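Local coordinates for protein tRNA (cytosine(38)-C(5))-methyltransferase (Schizosaccharomyces pombe, PDB 6FDF) that methylates carbon 5 of cytosine 38 in the anticodon loop of tRNA(Asp), and less efficiently of tRNA(Glu), using S-adenosyl-L-methionine as methyl donor, at residues Asn149-Ile154 / Gly179-Asp184; Asp230-Asp235 / Ala253-Gln258. All coordinates share one frame; numbering follows the deposited sequence.

Contact 1 of 2, residues Asn149-Ile154 / Gly179-Asp184; sequences NLIEGI and GEWSID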
# COMPACT_ATOMS: atom_id res chain seq x y z
N ASN A 149 13.76 -5.67 18.31
CA ASN A 149 13.09 -6.95 18.17
C ASN A 149 12.22 -6.86 16.92
O ASN A 149 11.26 -6.09 16.90
CB ASN A 149 12.25 -7.26 19.42
CG ASN A 149 11.69 -8.66 19.43
OD1 ASN A 149 11.23 -9.17 18.40
ND2 ASN A 149 11.69 -9.30 20.60
N LEU A 150 12.59 -7.59 15.88
CA LEU A 150 11.92 -7.53 14.58
C LEU A 150 11.10 -8.79 14.35
O LEU A 150 11.62 -9.91 14.47
CB LEU A 150 12.93 -7.35 13.45
CG LEU A 150 12.39 -7.39 12.01
CD1 LEU A 150 11.56 -6.15 11.70
CD2 LEU A 150 13.53 -7.55 11.00
N ILE A 151 9.82 -8.62 14.00
CA ILE A 151 9.01 -9.71 13.48
C ILE A 151 8.58 -9.34 12.07
O ILE A 151 8.48 -8.16 11.72
CB ILE A 151 7.79 -10.03 14.37
CG1 ILE A 151 6.87 -8.81 14.48
CG2 ILE A 151 8.25 -10.49 15.74
CD1 ILE A 151 5.51 -9.13 15.10
N GLU A 152 8.35 -10.36 11.24
CA GLU A 152 8.00 -10.11 9.85
C GLU A 152 7.07 -11.20 9.34
O GLU A 152 7.00 -12.30 9.90
CB GLU A 152 9.25 -10.00 8.96
CG GLU A 152 10.14 -11.22 8.95
CD GLU A 152 11.43 -10.98 8.18
OE1 GLU A 152 12.42 -10.53 8.79
OE2 GLU A 152 11.45 -11.25 6.96
N GLY A 153 6.35 -10.88 8.27
CA GLY A 153 5.47 -11.86 7.65
C GLY A 153 4.87 -11.31 6.37
O GLY A 153 5.00 -10.12 6.06
N ILE A 154 4.22 -12.21 5.64
CA ILE A 154 3.49 -11.87 4.41
C ILE A 154 2.00 -11.94 4.71
O ILE A 154 1.51 -12.95 5.24
CB ILE A 154 3.86 -12.81 3.26
CG1 ILE A 154 5.38 -12.93 3.11
CG2 ILE A 154 3.21 -12.36 1.95
CD1 ILE A 154 6.03 -11.68 2.60
N GLY A 179 9.91 -9.36 25.26
CA GLY A 179 8.75 -10.20 25.46
C GLY A 179 8.48 -11.10 24.27
O GLY A 179 9.35 -11.38 23.45
N GLU A 180 7.23 -11.55 24.19
CA GLU A 180 6.81 -12.50 23.16
C GLU A 180 5.73 -11.85 22.30
O GLU A 180 4.77 -11.28 22.82
CB GLU A 180 6.28 -13.79 23.79
CG GLU A 180 7.33 -14.57 24.58
CD GLU A 180 8.35 -15.26 23.70
OE1 GLU A 180 8.01 -15.59 22.54
OE2 GLU A 180 9.49 -15.47 24.16
N TRP A 181 5.91 -11.93 20.99
CA TRP A 181 4.90 -11.47 20.05
C TRP A 181 5.10 -12.18 18.73
O TRP A 181 6.14 -12.79 18.48
CB TRP A 181 4.91 -9.94 19.86
CG TRP A 181 6.18 -9.33 19.29
CD1 TRP A 181 7.45 -9.80 19.41
CD2 TRP A 181 6.27 -8.12 18.53
NE1 TRP A 181 8.33 -8.96 18.76
CE2 TRP A 181 7.63 -7.92 18.21
CE3 TRP A 181 5.33 -7.18 18.08
CZ2 TRP A 181 8.07 -6.82 17.47
CZ3 TRP A 181 5.76 -6.10 17.35
CH2 TRP A 181 7.13 -5.92 17.05
N SER A 182 4.07 -12.11 17.89
CA SER A 182 4.07 -12.80 16.61
C SER A 182 3.21 -12.01 15.64
O SER A 182 2.20 -11.43 16.04
CB SER A 182 3.54 -14.23 16.74
OG SER A 182 3.32 -14.81 15.46
N ILE A 183 3.62 -12.00 14.38
CA ILE A 183 2.84 -11.32 13.34
C ILE A 183 1.42 -11.89 13.28
O ILE A 183 0.47 -11.17 12.94
CB ILE A 183 3.57 -11.42 11.99
CG1 ILE A 183 3.00 -10.41 10.99
CG2 ILE A 183 3.51 -12.84 11.43
CD1 ILE A 183 3.71 -9.07 11.04
N ASP A 184 1.25 -13.16 13.65
CA ASP A 184 -0.06 -13.79 13.55
C ASP A 184 -1.04 -13.26 14.59
O ASP A 184 -2.24 -13.54 14.47
CB ASP A 184 0.09 -15.30 13.69
CG ASP A 184 0.85 -15.92 12.54
OD1 ASP A 184 0.63 -15.50 11.39
OD2 ASP A 184 1.67 -16.84 12.79
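The side chain of Ile151 lies against one face of the Trp181 indole and meets it with all three outer carbons. Ile151 CD1 sits over the six-membered ring, 3.6 Å from its centroid and 14° off the ring normal, a CH-pi contact, while Ile151 CG2 rests above the pyrrole end, 3.4 Å from Trp181 NE1. This spread follows from chi1 of Ile151 (61°): CG1 is wedged between the backbone N and the carbonyl carbon and carries CD1 across the benzo ring, leaving CG2 for the other end. At the indole edge, Trp181 NE1 donates an almost straight bond (173°) to Asn149 OD1, 2.9 Å away. The acceptor lies in the ring plane, but the indole N-H comes from well above the steeply turned amide plane, off the lone-pair directions. The backbone Asn149 O also lies at the ring's rim, 3.3 Å from Trp181 CZ2. Without the indole, as with an alanine here, Asn149 OD1 would probably lose this donor and a gap would open beside Ile151. Strand 148-155 is the outermost strand at one end of the seven-stranded mixed sheet of the class I methyltransferase fold, and the chain that leaves its neighbour, strand 168-175, returns here as the loop 179-184. Farther along, Ile151 CD1 reaches the backbone Ile183 N at 3.5 Å, and Ile183 CG2 lies 3.8 Å from Glu152 O, beside Gly153. Ser182, its CB turned away from the strand, accepts from Asp184 N through OG, an ST turn where the 3-10 segment starts. In the second shell, Phe177 O takes a hydrogen bond from Asn149 ND2, while Phe177 packs edge-to-face with Trp181 and Arg174 makes a cation-pi contact with it. Leu328 and Leu324 of helix 318-328 touch Trp181 and Ile183 respectively.

Contact 2 of 2, residues Asp230-Asp235 / Ala253-Gln258; sequences DIVKPD and AGSILQ. With GOL (glycerol), chain F.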
# COMPACT_ATOMS: atom_id res chain seq x y z
N ASP A 230 -8.49 -11.03 -16.18
CA ASP A 230 -9.24 -11.72 -15.15
C ASP A 230 -10.56 -10.98 -14.95
O ASP A 230 -10.55 -9.80 -14.57
CB ASP A 230 -8.46 -11.79 -13.84
CG ASP A 230 -9.23 -12.47 -12.73
OD1 ASP A 230 -9.43 -13.70 -12.81
OD2 ASP A 230 -9.64 -11.79 -11.76
N ILE A 231 -11.67 -11.66 -15.21
CA ILE A 231 -12.99 -11.04 -15.15
C ILE A 231 -13.67 -11.47 -13.86
O ILE A 231 -13.76 -12.67 -13.56
CB ILE A 231 -13.85 -11.43 -16.37
CG1 ILE A 231 -13.18 -10.95 -17.66
CG2 ILE A 231 -15.25 -10.85 -16.24
CD1 ILE A 231 -13.86 -11.46 -18.92
N VAL A 232 -14.18 -10.50 -13.10
CA VAL A 232 -14.93 -10.78 -11.88
C VAL A 232 -16.32 -10.17 -12.01
O VAL A 232 -16.58 -9.31 -12.86
CB VAL A 232 -14.22 -10.24 -10.62
CG1 VAL A 232 -12.82 -10.85 -10.48
CG2 VAL A 232 -14.15 -8.72 -10.62
N LYS A 233 -17.23 -10.65 -11.17
CA LYS A 233 -18.60 -10.19 -11.12
C LYS A 233 -18.88 -9.59 -9.74
O LYS A 233 -18.09 -9.76 -8.81
CB LYS A 233 -19.57 -11.34 -11.43
CG LYS A 233 -19.57 -11.74 -12.90
CD LYS A 233 -20.40 -13.00 -13.18
CE LYS A 233 -19.49 -14.21 -13.35
NZ LYS A 233 -20.19 -15.37 -13.97
N PRO A 234 -19.97 -8.83 -9.60
CA PRO A 234 -20.28 -8.25 -8.27
C PRO A 234 -20.32 -9.27 -7.15
O PRO A 234 -19.98 -8.92 -6.01
CB PRO A 234 -21.65 -7.60 -8.49
CG PRO A 234 -21.64 -7.23 -9.94
CD PRO A 234 -20.90 -8.34 -10.63
N ASP A 235 -20.71 -10.51 -7.42
CA ASP A 235 -20.76 -11.52 -6.37
C ASP A 235 -19.42 -12.20 -6.12
O ASP A 235 -19.36 -13.10 -5.27
CB ASP A 235 -21.83 -12.57 -6.68
CG ASP A 235 -21.47 -13.43 -7.87
OD1 ASP A 235 -20.66 -12.99 -8.72
OD2 ASP A 235 -22.00 -14.56 -7.97
N ALA A 253 -2.28 -6.60 -14.08
CA ALA A 253 -2.44 -5.22 -13.63
C ALA A 253 -3.73 -4.99 -12.84
O ALA A 253 -3.89 -3.91 -12.26
CB ALA A 253 -2.41 -4.26 -14.83
N GLY A 254 -4.63 -5.96 -12.80
CA GLY A 254 -5.87 -5.83 -12.06
C GLY A 254 -6.98 -6.50 -12.83
O GLY A 254 -6.93 -6.66 -14.06
N SER A 255 -8.01 -6.94 -12.10
CA SER A 255 -9.18 -7.54 -12.73
C SER A 255 -10.10 -6.46 -13.31
O SER A 255 -9.98 -5.28 -12.98
CB SER A 255 -9.97 -8.37 -11.72
OG SER A 255 -9.15 -9.33 -11.09
N ILE A 256 -11.01 -6.89 -14.17
CA ILE A 256 -12.05 -6.02 -14.70
C ILE A 256 -13.40 -6.62 -14.32
O ILE A 256 -13.50 -7.79 -13.95
CB ILE A 256 -11.95 -5.80 -16.22
CG1 ILE A 256 -11.88 -7.14 -16.97
CG2 ILE A 256 -10.71 -4.95 -16.55
CD1 ILE A 256 -11.97 -7.00 -18.47
N LEU A 257 -14.45 -5.81 -14.45
CA LEU A 257 -15.77 -6.11 -13.91
C LEU A 257 -16.76 -6.38 -15.05
O LEU A 257 -16.96 -5.52 -15.92
CB LEU A 257 -16.29 -4.95 -13.06
CG LEU A 257 -17.64 -5.20 -12.38
CD1 LEU A 257 -17.51 -6.24 -11.29
CD2 LEU A 257 -18.21 -3.90 -11.84
N GLN A 258 -17.38 -7.56 -15.01
CA GLN A 258 -18.50 -7.87 -15.90
C GLN A 258 -19.78 -7.30 -15.30
O GLN A 258 -20.18 -7.70 -14.20
CB GLN A 258 -18.63 -9.38 -16.09
CG GLN A 258 -19.93 -9.80 -16.77
CD GLN A 258 -20.08 -11.31 -16.86
OE1 GLN A 258 -19.10 -12.05 -16.90
NE2 GLN A 258 -21.33 -11.78 -16.89
C1 GOL F . -5.40 -9.37 -15.86
O1 GOL F . -6.70 -8.94 -15.54
C2 GOL F . -5.00 -10.48 -14.85
O2 GOL F . -3.69 -10.92 -15.04
C3 GOL F . -5.20 -9.85 -13.46
O3 GOL F . -4.27 -8.82 -13.32
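Ile231 and Ile256, paired across a short parallel bridge, send their side chains to the same face of the sheet, where they cross at a slant and meet CG1 to CG1 at 4.1 Å. Ile231 CG2 turns instead to Gln258 CB, 3.7 Å away. On the face bearing Val232 and Leu257, Leu257 CD1 lies 4.2 Å from Val232 CG2, and the Pro234 ring crosses Leu257 at about a right angle. Gln258, extended with CG anti to the backbone N (chi1 169°), runs beside Lys233, its amide against the lysine's CG and CD, while Gln258 OE1 is hydrogen-bonded to Thr265 OG1. The backbones form the parallel ladder through Ile256 N to Asp230 O, Val232 N to Ile256 O and Gln258 N to Val232 O. Where they enter it, Ser255 OG donates to the anti lone pair of Asp230 OD2 at 2.6 Å and itself accepts from Cys240 N, so the buried hydroxyl is used twice. A glycerol, probably from the crystallisation liquor, bridges Asp230 N and Gly254. Strand 256-258 is the middle of a three-stranded mixed sheet, flanked by 231-232 and by antiparallel 278-279; Leu278 packs on both isoleucines, and Phe269 of helix 265-272 on Ile231.

The two contacts share no helix or strand: their centres are 34 Å apart and their nearest atoms about 18 Å. Contact 1 is a surface contact on an edge strand, 148-155, of the large methyltransferase sheet, whereas contact 2 is partly buried, with five of its nine touching residues buried, within a separate three-stranded sheet. Their chemistry follows. In contact 1 a loop meets a strand mainly through side chains, with aromatic and aliphatic packing and a single indole-amide bond; in contact 2 two strands pair through backbone hydrogen bonds, with a serine-aspartate bond at the entry. Both lie away from the S-adenosylhomocysteine pocket and the predicted catalytic cysteine.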